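Local coordinates for protein putative glycosyl hydrolase (Bacteroides thetaiotaomicron VPI-5482, PDB 3K11) that is of unknown function but is probably a hydrolase of the glycosyl hydrolase family 88 type, at residues A354-I365 with V403-L414. Sequence-based numbering, arbitrary orientation. Where two conformers were deposited one is given.
Sequences AQLGWHAVAGKI and VLWAGAEMIRLL
W358 of helix 354-362 is a knob pushed into the hole between V403, A406, G407 and M410 of helix 403-414. The segments run in roughly opposite directions, at 137°, their axes approaching to 10.9 Å. A CH-pi contact holds one face of the indole: G407 CA sits over the six-membered ring, 4.0 Å from its centroid and 28° off the normal. V403 O and A406 CB meet the ring's edge instead, near its plane, W358 CZ3 coming 3.4 Å from V403 O. W358 CG lies anti to its own backbone nitrogen (chi1 -179°), which, with CB directed at the other helix, carries the indole across. G407 leaves room for it, since a CB there would fall against W358 CH2.

Apolar contacts continue to both ends. V361 CG1 reaches V403 CG2 at 3.7 Å, while I365 CD1 touches the other branch, V403 CG1, at 3.8 Å. Towards the opposite end, selenomethionine M410 folds back at chi2 and chi3: its CG lies beside W358 CB, its SE 4.0 Å from A354 CB, and its CE against Q355 CA. Cutting W358 back to an alanine is likely to open a gap over G407 and leave the M410 chain with less to lean on.

Q355 brings the one amide side chain to the interface: its OE1 brushes L414 CD2 at 3.7 Å but is hydrogen-bonded to Y428 OH. Helix 29-45 adds V32 against W358, in a helical fold consistent with the six-hairpin glycosidase clan. Cohesion between these two helices therefore rests on shape and dispersion, with the glycine permitting the indole's close approach.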
loop_
_atom_site.group_PDB
_atom_site.type_symbol
_atom_site.label_atom_id
_atom_site.label_comp_id
_atom_site.label_asym_id
_atom_site.label_seq_id
_atom_site.Cartn_x
_atom_site.Cartn_y
_atom_site.Cartn_z
ATOM N N ALA A 354 15.441 15.051 -1.214
ATOM C CA ALA A 354 16.533 15.189 -0.266
ATOM C C ALA A 354 16.235 16.324 0.716
ATOM O O ALA A 354 16.459 16.207 1.929
ATOM C CB ALA A 354 17.857 15.419 -1.019
ATOM N N GLN A 355 15.777 17.461 0.195
ATOM C CA GLN A 355 15.525 18.620 1.030
ATOM C C GLN A 355 14.451 18.341 2.104
ATOM O O GLN A 355 14.618 18.698 3.272
ATOM C CB GLN A 355 15.125 19.797 0.139
ATOM C CG GLN A 355 14.949 21.132 0.905
ATOM C CD GLN A 355 15.473 22.335 0.171
ATOM O OE1 GLN A 355 16.396 22.238 -0.637
ATOM N NE2 GLN A 355 14.952 23.497 0.514
ATOM N N LEU A 356 13.358 17.719 1.708
ATOM C CA LEU A 356 12.276 17.356 2.622
ATOM C C LEU A 356 12.800 16.352 3.626
ATOM O O LEU A 356 12.490 16.405 4.837
ATOM C CB LEU A 356 11.105 16.745 1.859
ATOM C CG LEU A 356 9.980 16.193 2.728
ATOM C CD1 LEU A 356 9.357 17.290 3.639
ATOM C CD2 LEU A 356 8.913 15.458 1.912
ATOM N N GLY A 357 13.557 15.373 3.142
ATOM C CA GLY A 357 14.153 14.406 4.068
ATOM C C GLY A 357 15.042 15.046 5.110
ATOM O O GLY A 357 15.053 14.598 6.267
ATOM N N TRP A 358 15.816 16.070 4.718
ATOM C CA TRP A 358 16.627 16.821 5.666
ATOM C C TRP A 358 15.753 17.560 6.696
ATOM O O TRP A 358 16.048 17.532 7.881
ATOM C CB TRP A 358 17.640 17.795 4.991
ATOM C CG TRP A 358 18.430 18.478 6.106
ATOM C CD1 TRP A 358 18.178 19.683 6.616
ATOM C CD2 TRP A 358 19.391 17.871 6.971
ATOM N NE1 TRP A 358 18.989 19.935 7.678
ATOM C CE2 TRP A 358 19.720 18.822 7.951
ATOM C CE3 TRP A 358 19.991 16.613 7.023
ATOM C CZ2 TRP A 358 20.689 18.600 8.927
ATOM C CZ3 TRP A 358 20.927 16.367 8.018
ATOM C CH2 TRP A 358 21.247 17.344 8.975
ATOM N N HIS A 359 14.687 18.218 6.253
ATOM C CA HIS A 359 13.775 18.871 7.199
ATOM C C HIS A 359 13.280 17.869 8.240
ATOM O O HIS A 359 13.220 18.174 9.447
ATOM C CB HIS A 359 12.573 19.481 6.481
ATOM C CG HIS A 359 12.851 20.800 5.828
ATOM N ND1 HIS A 359 13.296 21.905 6.528
ATOM C CD2 HIS A 359 12.733 21.194 4.539
ATOM C CE1 HIS A 359 13.440 22.920 5.688
ATOM N NE2 HIS A 359 13.084 22.521 4.479
ATOM N N ALA A 360 12.958 16.664 7.768
ATOM C CA ALA A 360 12.451 15.590 8.612
ATOM C C ALA A 360 13.519 15.226 9.668
ATOM O O ALA A 360 13.288 15.257 10.865
ATOM C CB ALA A 360 12.112 14.361 7.769
ATOM N N VAL A 361 14.709 14.943 9.194
ATOM C CA VAL A 361 15.804 14.549 10.063
ATOM C C VAL A 361 16.208 15.658 11.067
ATOM O O VAL A 361 16.444 15.390 12.266
ATOM C CB VAL A 361 17.024 14.127 9.164
ATOM C CG1 VAL A 361 18.271 14.039 9.908
ATOM C CG2 VAL A 361 16.683 12.775 8.471
ATOM N N ALA A 362 16.317 16.893 10.592
ATOM C CA ALA A 362 16.718 17.982 11.454
ATOM C C ALA A 362 15.721 18.143 12.617
ATOM O O ALA A 362 16.097 18.518 13.707
ATOM C CB ALA A 362 16.880 19.281 10.647
ATOM N N GLY A 363 14.460 17.857 12.371
ATOM C CA GLY A 363 13.436 17.857 13.423
ATOM C C GLY A 363 13.615 16.814 14.509
ATOM O O GLY A 363 12.959 16.888 15.544
ATOM N N LYS A 364 14.513 15.864 14.304
ATOM C CA LYS A 364 14.792 14.815 15.291
ATOM C C LYS A 364 16.123 15.040 16.004
ATOM O O LYS A 364 16.541 14.220 16.807
ATOM C CB LYS A 364 14.775 13.462 14.615
ATOM C CG LYS A 364 13.401 13.080 14.094
ATOM C CD LYS A 364 12.483 12.680 15.222
ATOM C CE LYS A 364 11.057 12.555 14.707
ATOM N NZ LYS A 364 10.136 12.172 15.813
ATOM N N ILE A 365 16.779 16.156 15.713
ATOM C CA ILE A 365 18.004 16.531 16.427
ATOM C C ILE A 365 17.549 17.383 17.615
ATOM O O ILE A 365 17.127 18.529 17.446
ATOM C CB ILE A 365 18.983 17.337 15.582
ATOM C CG1 ILE A 365 19.356 16.600 14.284
ATOM C CG2 ILE A 365 20.249 17.658 16.452
ATOM C CD1 ILE A 365 20.217 17.446 13.290
ATOM N N VAL A 403 23.280 11.343 10.019
ATOM C CA VAL A 403 22.808 12.710 10.111
ATOM C C VAL A 403 23.933 13.650 9.756
ATOM O O VAL A 403 23.724 14.644 9.052
ATOM C CB VAL A 403 22.219 12.979 11.524
ATOM C CG1 VAL A 403 22.025 14.481 11.767
ATOM C CG2 VAL A 403 20.882 12.185 11.672
ATOM N N LEU A 404 25.121 13.390 10.293
ATOM C CA LEU A 404 26.267 14.258 9.994
ATOM C C LEU A 404 26.608 14.260 8.510
ATOM O O LEU A 404 26.880 15.303 7.912
ATOM C CB LEU A 404 27.507 13.823 10.802
ATOM C CG LEU A 404 27.458 14.075 12.332
ATOM C CD1 LEU A 404 28.554 13.250 13.087
ATOM C CD2 LEU A 404 27.629 15.593 12.634
ATOM N N TRP A 405 26.604 13.074 7.932
ATOM C CA TRP A 405 26.982 12.890 6.523
ATOM C C TRP A 405 25.930 13.526 5.626
ATOM O O TRP A 405 26.260 14.246 4.694
ATOM C CB TRP A 405 27.109 11.396 6.216
ATOM C CG TRP A 405 28.161 11.025 5.204
ATOM C CD1 TRP A 405 28.773 11.832 4.303
ATOM C CD2 TRP A 405 28.685 9.719 4.989
ATOM N NE1 TRP A 405 29.649 11.118 3.546
ATOM C CE2 TRP A 405 29.607 9.810 3.933
ATOM C CE3 TRP A 405 28.484 8.483 5.602
ATOM C CZ2 TRP A 405 30.286 8.708 3.454
ATOM C CZ3 TRP A 405 29.169 7.397 5.142
ATOM C CH2 TRP A 405 30.036 7.504 4.061
ATOM N N ALA A 406 24.660 13.293 5.937
ATOM C CA ALA A 406 23.574 13.945 5.188
ATOM C C ALA A 406 23.640 15.483 5.217
ATOM O O ALA A 406 23.459 16.173 4.200
ATOM C CB ALA A 406 22.224 13.406 5.693
ATOM N N GLY A 407 23.901 16.019 6.398
ATOM C CA GLY A 407 24.028 17.463 6.576
ATOM C C GLY A 407 25.171 17.986 5.765
ATOM O O GLY A 407 25.039 18.973 5.053
ATOM N N ALA A 408 26.313 17.320 5.876
ATOM C CA ALA A 408 27.491 17.722 5.106
ATOM C C ALA A 408 27.202 17.799 3.616
ATOM O O ALA A 408 27.606 18.748 2.945
ATOM C CB ALA A 408 28.631 16.741 5.344
ATOM N N GLU A 409 26.494 16.797 3.108
ATOM C CA GLU A 409 26.201 16.706 1.695
ATOM C C GLU A 409 25.099 17.672 1.278
ATOM O O GLU A 409 25.130 18.271 0.168
ATOM C CB GLU A 409 25.828 15.253 1.326
ATOM C CG GLU A 409 26.050 14.927 -0.121
ATOM C CD GLU A 409 27.508 14.932 -0.549
ATOM O OE1 GLU A 409 28.385 14.851 0.300
ATOM O OE2 GLU A 409 27.735 15.037 -1.749
HETATM N N MSE A 410 24.150 17.902 2.164
HETATM C CA MSE A 410 23.155 18.948 1.912
HETATM C C MSE A 410 23.782 20.330 1.810
HETATM O O MSE A 410 23.375 21.149 0.962
HETATM C CB MSE A 410 22.053 18.956 2.994
HETATM C CG MSE A 410 21.060 17.824 2.940
HETATM SE SE MSE A 410 20.024 17.780 1.362
HETATM C CE MSE A 410 19.419 19.574 1.301
ATOM N N ILE A 411 24.807 20.609 2.599
ATOM C CA ILE A 411 25.499 21.902 2.490
ATOM C C ILE A 411 26.109 22.056 1.098
ATOM O O ILE A 411 25.939 23.119 0.466
ATOM C CB ILE A 411 26.552 22.088 3.622
ATOM C CG1 ILE A 411 25.814 22.288 4.959
ATOM C CG2 ILE A 411 27.587 23.269 3.331
ATOM C CD1 ILE A 411 26.679 22.023 6.259
ATOM N N ARG A 412 26.788 21.008 0.611
ATOM C CA ARG A 412 27.335 21.017 -0.754
ATOM C C ARG A 412 26.230 21.275 -1.762
ATOM O O ARG A 412 26.355 22.135 -2.632
ATOM C CB ARG A 412 27.983 19.678 -1.092
ATOM C CG ARG A 412 28.506 19.559 -2.529
ATOM C CD ARG A 412 29.814 20.240 -2.672
ATOM N NE ARG A 412 30.932 19.367 -2.304
ATOM C CZ ARG A 412 32.144 19.798 -1.939
ATOM N NH1 ARG A 412 32.426 21.105 -1.834
ATOM N NH2 ARG A 412 33.085 18.910 -1.641
ATOM N N LEU A 413 25.158 20.501 -1.651
ATOM C CA LEU A 413 24.018 20.626 -2.590
ATOM C C LEU A 413 23.444 22.044 -2.604
ATOM O O LEU A 413 23.219 22.662 -3.684
ATOM C CB LEU A 413 22.930 19.603 -2.208
ATOM C CG LEU A 413 21.679 19.506 -3.101
ATOM C CD1 LEU A 413 22.054 19.065 -4.533
ATOM C CD2 LEU A 413 20.620 18.568 -2.494
ATOM N N LEU A 414 23.205 22.584 -1.412
ATOM C CA LEU A 414 22.666 23.947 -1.316
ATOM C C LEU A 414 23.629 25.028 -1.799
ATOM O O LEU A 414 23.188 26.102 -2.226
ATOM C CB LEU A 414 22.206 24.268 0.113
ATOM C CG LEU A 414 21.105 23.368 0.680
ATOM C CD1 LEU A 414 21.020 23.566 2.192
ATOM C CD2 LEU A 414 19.777 23.691 -0.018
#